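Local coordinates for aminoacyltransferase FemA (Staphylococcus aureus, PDB 1LRZ), which adds the second and third glycines of the pentaglycine interpeptide bridge of staphylococcal peptidoglycan, taking them from glycyl-tRNA, at residues N182-V193 with H338-E348. Sequence-based numbering, arbitrary orientation.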
loop_
_atom_site.group_PDB
_atom_site.type_symbol
_atom_site.label_atom_id
_atom_site.label_comp_id
_atom_site.label_asym_id
_atom_site.label_seq_id
_atom_site.Cartn_x
_atom_site.Cartn_y
_atom_site.Cartn_z
ATOM N N ASN A 182 5.298 -0.347 -19.739
ATOM C CA ASN A 182 4.656 0.857 -19.222
ATOM C C ASN A 182 5.540 1.606 -18.225
ATOM O O ASN A 182 5.537 2.842 -18.184
ATOM C CB ASN A 182 3.303 0.492 -18.593
ATOM C CG ASN A 182 2.224 0.245 -19.653
ATOM O OD1 ASN A 182 1.416 -0.675 -19.548
ATOM N ND2 ASN A 182 2.218 1.072 -20.670
ATOM N N THR A 183 6.308 0.865 -17.428
ATOM C CA THR A 183 7.198 1.498 -16.462
ATOM C C THR A 183 8.308 2.240 -17.216
ATOM O O THR A 183 8.628 3.387 -16.891
ATOM C CB THR A 183 7.790 0.441 -15.484
ATOM O OG1 THR A 183 6.731 -0.096 -14.681
ATOM C CG2 THR A 183 8.838 1.073 -14.561
ATOM N N LYS A 184 8.885 1.597 -18.230
ATOM C CA LYS A 184 9.927 2.255 -19.022
ATOM C C LYS A 184 9.303 3.489 -19.678
ATOM O O LYS A 184 9.934 4.539 -19.761
ATOM C CB LYS A 184 10.465 1.327 -20.125
ATOM C CG LYS A 184 11.368 0.191 -19.635
ATOM C CD LYS A 184 11.885 -0.658 -20.805
ATOM C CE LYS A 184 12.685 0.188 -21.800
ATOM N NZ LYS A 184 13.370 -0.612 -22.871
ATOM N N LYS A 185 8.058 3.363 -20.127
ATOM C CA LYS A 185 7.385 4.489 -20.777
ATOM C C LYS A 185 7.324 5.756 -19.917
ATOM O O LYS A 185 7.734 6.826 -20.364
ATOM C CB LYS A 185 5.957 4.127 -21.199
ATOM C CG LYS A 185 5.277 5.280 -21.931
ATOM C CD LYS A 185 3.758 5.208 -21.881
ATOM C CE LYS A 185 3.202 4.048 -22.670
ATOM N NZ LYS A 185 1.715 4.086 -22.700
ATOM N N VAL A 186 6.811 5.651 -18.696
ATOM C CA VAL A 186 6.708 6.836 -17.854
ATOM C C VAL A 186 8.039 7.426 -17.460
ATOM O O VAL A 186 8.124 8.612 -17.160
ATOM C CB VAL A 186 5.906 6.585 -16.565
ATOM C CG1 VAL A 186 4.450 6.537 -16.892
ATOM C CG2 VAL A 186 6.380 5.319 -15.874
ATOM N N LYS A 187 9.077 6.601 -17.443
ATOM C CA LYS A 187 10.398 7.092 -17.098
ATOM C C LYS A 187 10.807 8.181 -18.087
ATOM O O LYS A 187 11.643 9.024 -17.772
ATOM C CB LYS A 187 11.431 5.967 -17.170
ATOM C CG LYS A 187 11.502 5.020 -15.982
ATOM C CD LYS A 187 12.675 4.081 -16.218
ATOM C CE LYS A 187 13.023 3.222 -15.027
ATOM N NZ LYS A 187 14.209 2.363 -15.367
ATOM N N LYS A 188 10.200 8.178 -19.273
ATOM C CA LYS A 188 10.563 9.151 -20.297
ATOM C C LYS A 188 9.411 9.635 -21.194
ATOM O O LYS A 188 9.549 9.677 -22.416
ATOM C CB LYS A 188 11.674 8.543 -21.158
ATOM C CG LYS A 188 12.330 9.497 -22.142
ATOM C CD LYS A 188 13.412 8.777 -22.941
ATOM C CE LYS A 188 14.057 9.689 -23.970
ATOM N NZ LYS A 188 15.094 8.955 -24.747
ATOM N N ASN A 189 8.282 10.014 -20.606
ATOM C CA ASN A 189 7.158 10.483 -21.421
ATOM C C ASN A 189 6.563 11.813 -20.952
ATOM O O ASN A 189 5.448 12.167 -21.349
ATOM C CB ASN A 189 6.052 9.417 -21.476
ATOM C CG ASN A 189 5.214 9.371 -20.204
ATOM O OD1 ASN A 189 5.685 9.733 -19.120
ATOM N ND2 ASN A 189 3.973 8.914 -20.330
ATOM N N GLY A 190 7.295 12.538 -20.105
ATOM C CA GLY A 190 6.807 13.825 -19.626
ATOM C C GLY A 190 5.985 13.828 -18.342
ATOM O O GLY A 190 5.595 14.891 -17.861
ATOM N N VAL A 191 5.710 12.653 -17.783
ATOM C CA VAL A 191 4.943 12.571 -16.545
ATOM C C VAL A 191 5.855 12.798 -15.345
ATOM O O VAL A 191 6.983 12.300 -15.318
ATOM C CB VAL A 191 4.270 11.188 -16.392
ATOM C CG1 VAL A 191 3.651 11.057 -14.991
ATOM C CG2 VAL A 191 3.189 11.018 -17.475
ATOM N N LYS A 192 5.366 13.552 -14.361
ATOM C CA LYS A 192 6.131 13.827 -13.142
ATOM C C LYS A 192 5.337 13.417 -11.904
ATOM O O LYS A 192 4.124 13.211 -11.973
ATOM C CB LYS A 192 6.499 15.316 -13.068
ATOM C CG LYS A 192 7.428 15.731 -14.198
ATOM C CD LYS A 192 7.755 17.222 -14.230
ATOM C CE LYS A 192 8.698 17.505 -15.411
ATOM N NZ LYS A 192 9.065 18.936 -15.591
ATOM N N VAL A 193 6.023 13.288 -10.774
ATOM C CA VAL A 193 5.356 12.911 -9.534
ATOM C C VAL A 193 5.735 13.876 -8.415
ATOM O O VAL A 193 6.916 14.174 -8.212
ATOM C CB VAL A 193 5.739 11.466 -9.111
ATOM C CG1 VAL A 193 5.177 11.142 -7.718
ATOM C CG2 VAL A 193 5.212 10.473 -10.133
ATOM N N HIS A 338 -3.455 6.352 -21.014
ATOM C CA HIS A 338 -2.364 6.156 -21.952
ATOM C C HIS A 338 -1.079 6.866 -21.532
ATOM O O HIS A 338 -0.012 6.586 -22.078
ATOM C CB HIS A 338 -2.787 6.561 -23.380
ATOM C CG HIS A 338 -3.165 8.002 -23.523
ATOM N ND1 HIS A 338 -2.255 8.984 -23.853
ATOM C CD2 HIS A 338 -4.357 8.630 -23.371
ATOM C CE1 HIS A 338 -2.868 10.154 -23.897
ATOM N NE2 HIS A 338 -4.144 9.967 -23.608
ATOM N N PHE A 339 -1.169 7.771 -20.561
ATOM C CA PHE A 339 0.031 8.460 -20.076
ATOM C C PHE A 339 0.738 7.609 -19.013
ATOM O O PHE A 339 1.845 7.938 -18.580
ATOM C CB PHE A 339 -0.307 9.833 -19.492
ATOM C CG PHE A 339 -0.439 10.918 -20.526
ATOM C CD1 PHE A 339 -1.664 11.543 -20.752
ATOM C CD2 PHE A 339 0.667 11.321 -21.273
ATOM C CE1 PHE A 339 -1.785 12.564 -21.714
ATOM C CE2 PHE A 339 0.563 12.336 -22.235
ATOM C CZ PHE A 339 -0.666 12.957 -22.453
ATOM N N ALA A 340 0.080 6.533 -18.582
ATOM C CA ALA A 340 0.657 5.604 -17.603
ATOM C C ALA A 340 0.968 6.209 -16.235
ATOM O O ALA A 340 1.949 5.829 -15.580
ATOM C CB ALA A 340 1.926 4.970 -18.185
ATOM N N GLY A 341 0.131 7.144 -15.801
ATOM C CA GLY A 341 0.341 7.763 -14.508
ATOM C C GLY A 341 0.378 6.735 -13.389
ATOM O O GLY A 341 1.118 6.880 -12.414
ATOM N N SER A 342 -0.419 5.683 -13.538
ATOM C CA SER A 342 -0.496 4.625 -12.542
ATOM C C SER A 342 0.870 3.983 -12.295
ATOM O O SER A 342 1.257 3.702 -11.155
ATOM C CB SER A 342 -1.473 3.552 -13.024
ATOM O OG SER A 342 -1.685 2.602 -11.998
ATOM N N TYR A 343 1.582 3.726 -13.388
ATOM C CA TYR A 343 2.894 3.118 -13.335
ATOM C C TYR A 343 3.916 4.069 -12.724
ATOM O O TYR A 343 4.853 3.628 -12.052
ATOM C CB TYR A 343 3.310 2.704 -14.747
ATOM C CG TYR A 343 2.430 1.605 -15.302
ATOM C CD1 TYR A 343 2.668 0.274 -14.971
ATOM C CD2 TYR A 343 1.335 1.896 -16.126
ATOM C CE1 TYR A 343 1.849 -0.747 -15.435
ATOM C CE2 TYR A 343 0.497 0.865 -16.603
ATOM C CZ TYR A 343 0.771 -0.452 -16.249
ATOM O OH TYR A 343 0.003 -1.493 -16.718
ATOM N N ALA A 344 3.733 5.368 -12.955
ATOM C CA ALA A 344 4.639 6.392 -12.417
ATOM C C ALA A 344 4.500 6.431 -10.900
ATOM O O ALA A 344 5.498 6.460 -10.175
ATOM C CB ALA A 344 4.303 7.772 -13.018
ATOM N N VAL A 345 3.257 6.427 -10.418
ATOM C CA VAL A 345 3.004 6.438 -8.979
ATOM C C VAL A 345 3.629 5.208 -8.302
ATOM O O VAL A 345 4.338 5.338 -7.304
ATOM C CB VAL A 345 1.483 6.462 -8.675
ATOM C CG1 VAL A 345 1.242 6.247 -7.168
ATOM C CG2 VAL A 345 0.892 7.814 -9.095
ATOM N N GLN A 346 3.372 4.020 -8.843
ATOM C CA GLN A 346 3.924 2.803 -8.256
ATOM C C GLN A 346 5.456 2.820 -8.302
ATOM O O GLN A 346 6.117 2.463 -7.320
ATOM C CB GLN A 346 3.411 1.553 -8.987
ATOM C CG GLN A 346 1.892 1.269 -8.844
ATOM C CD GLN A 346 1.450 1.194 -7.392
ATOM O OE1 GLN A 346 2.104 0.559 -6.556
ATOM N NE2 GLN A 346 0.328 1.825 -7.087
ATOM N N TRP A 347 6.027 3.238 -9.429
ATOM C CA TRP A 347 7.482 3.241 -9.539
ATOM C C TRP A 347 8.138 4.175 -8.527
ATOM O O TRP A 347 9.203 3.867 -7.984
ATOM C CB TRP A 347 7.918 3.617 -10.954
ATOM C CG TRP A 347 9.380 3.375 -11.208
ATOM C CD1 TRP A 347 10.294 4.283 -11.666
ATOM C CD2 TRP A 347 10.092 2.136 -11.049
ATOM N NE1 TRP A 347 11.525 3.691 -11.796
ATOM C CE2 TRP A 347 11.434 2.380 -11.421
ATOM C CE3 TRP A 347 9.730 0.856 -10.612
ATOM C CZ2 TRP A 347 12.413 1.375 -11.394
ATOM C CZ3 TRP A 347 10.702 -0.141 -10.584
ATOM C CH2 TRP A 347 12.032 0.130 -10.965
ATOM N N GLU A 348 7.505 5.318 -8.274
ATOM C CA GLU A 348 8.053 6.273 -7.313
ATOM C C GLU A 348 8.145 5.651 -5.919
ATOM O O GLU A 348 9.163 5.771 -5.245
ATOM C CB GLU A 348 7.178 7.537 -7.249
ATOM C CG GLU A 348 7.553 8.549 -6.143
ATOM C CD GLU A 348 8.786 9.383 -6.478
ATOM O OE1 GLU A 348 8.891 9.863 -7.629
ATOM O OE2 GLU A 348 9.650 9.576 -5.588
HETATM O O HOH W 1 5.524 0.972 -12.317
HETATM O O HOH W 2 2.733 8.413 -23.141
#
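The side-chain amide of N189 works in two directions: its ND2 donates to F339 O at 2.9 Å, from above the plane of that carbonyl, while OD1 takes the backbone N-H of V191 in an Asx turn. A water accepts a further bond from ND2, so the amide is fixed in rotation and ties the turn after helix 177-187 to the backbone just before helix 341-355. Next to it K185, bent at chi3 (-68°), donates a hydrogen bond from NZ to H338 O at 3.1 Å. V186 faces A340 and A344 at the start of helix 341-355, CG2 near the backbone of A344. On the other flank CB of N182 sits squarely over one face of the Y343 ring, 3.3 Å from its centroid, with the amide tilted 35° to the ring. T183 splits its branches: CG2, anti to the backbone N, rests on a face of the W347 indole, and OG1, hydrogen-bonded to R179 O, also accepts from a water that donates in turn to Y343 O. V191 CG1 and V193 CG2 both close on A344 CB. Segments 182-187 and 341-348 cross almost perpendicularly (88°), their axes 8.5 Å apart. Helix 341-355 packs on the mixed sheet of a domain probably acetyltransferase-like, as its clan suggests; helix 168-173 covers W347, and strand 192-195 edges that sheet beside strand 236-244, whose I243 meets F339.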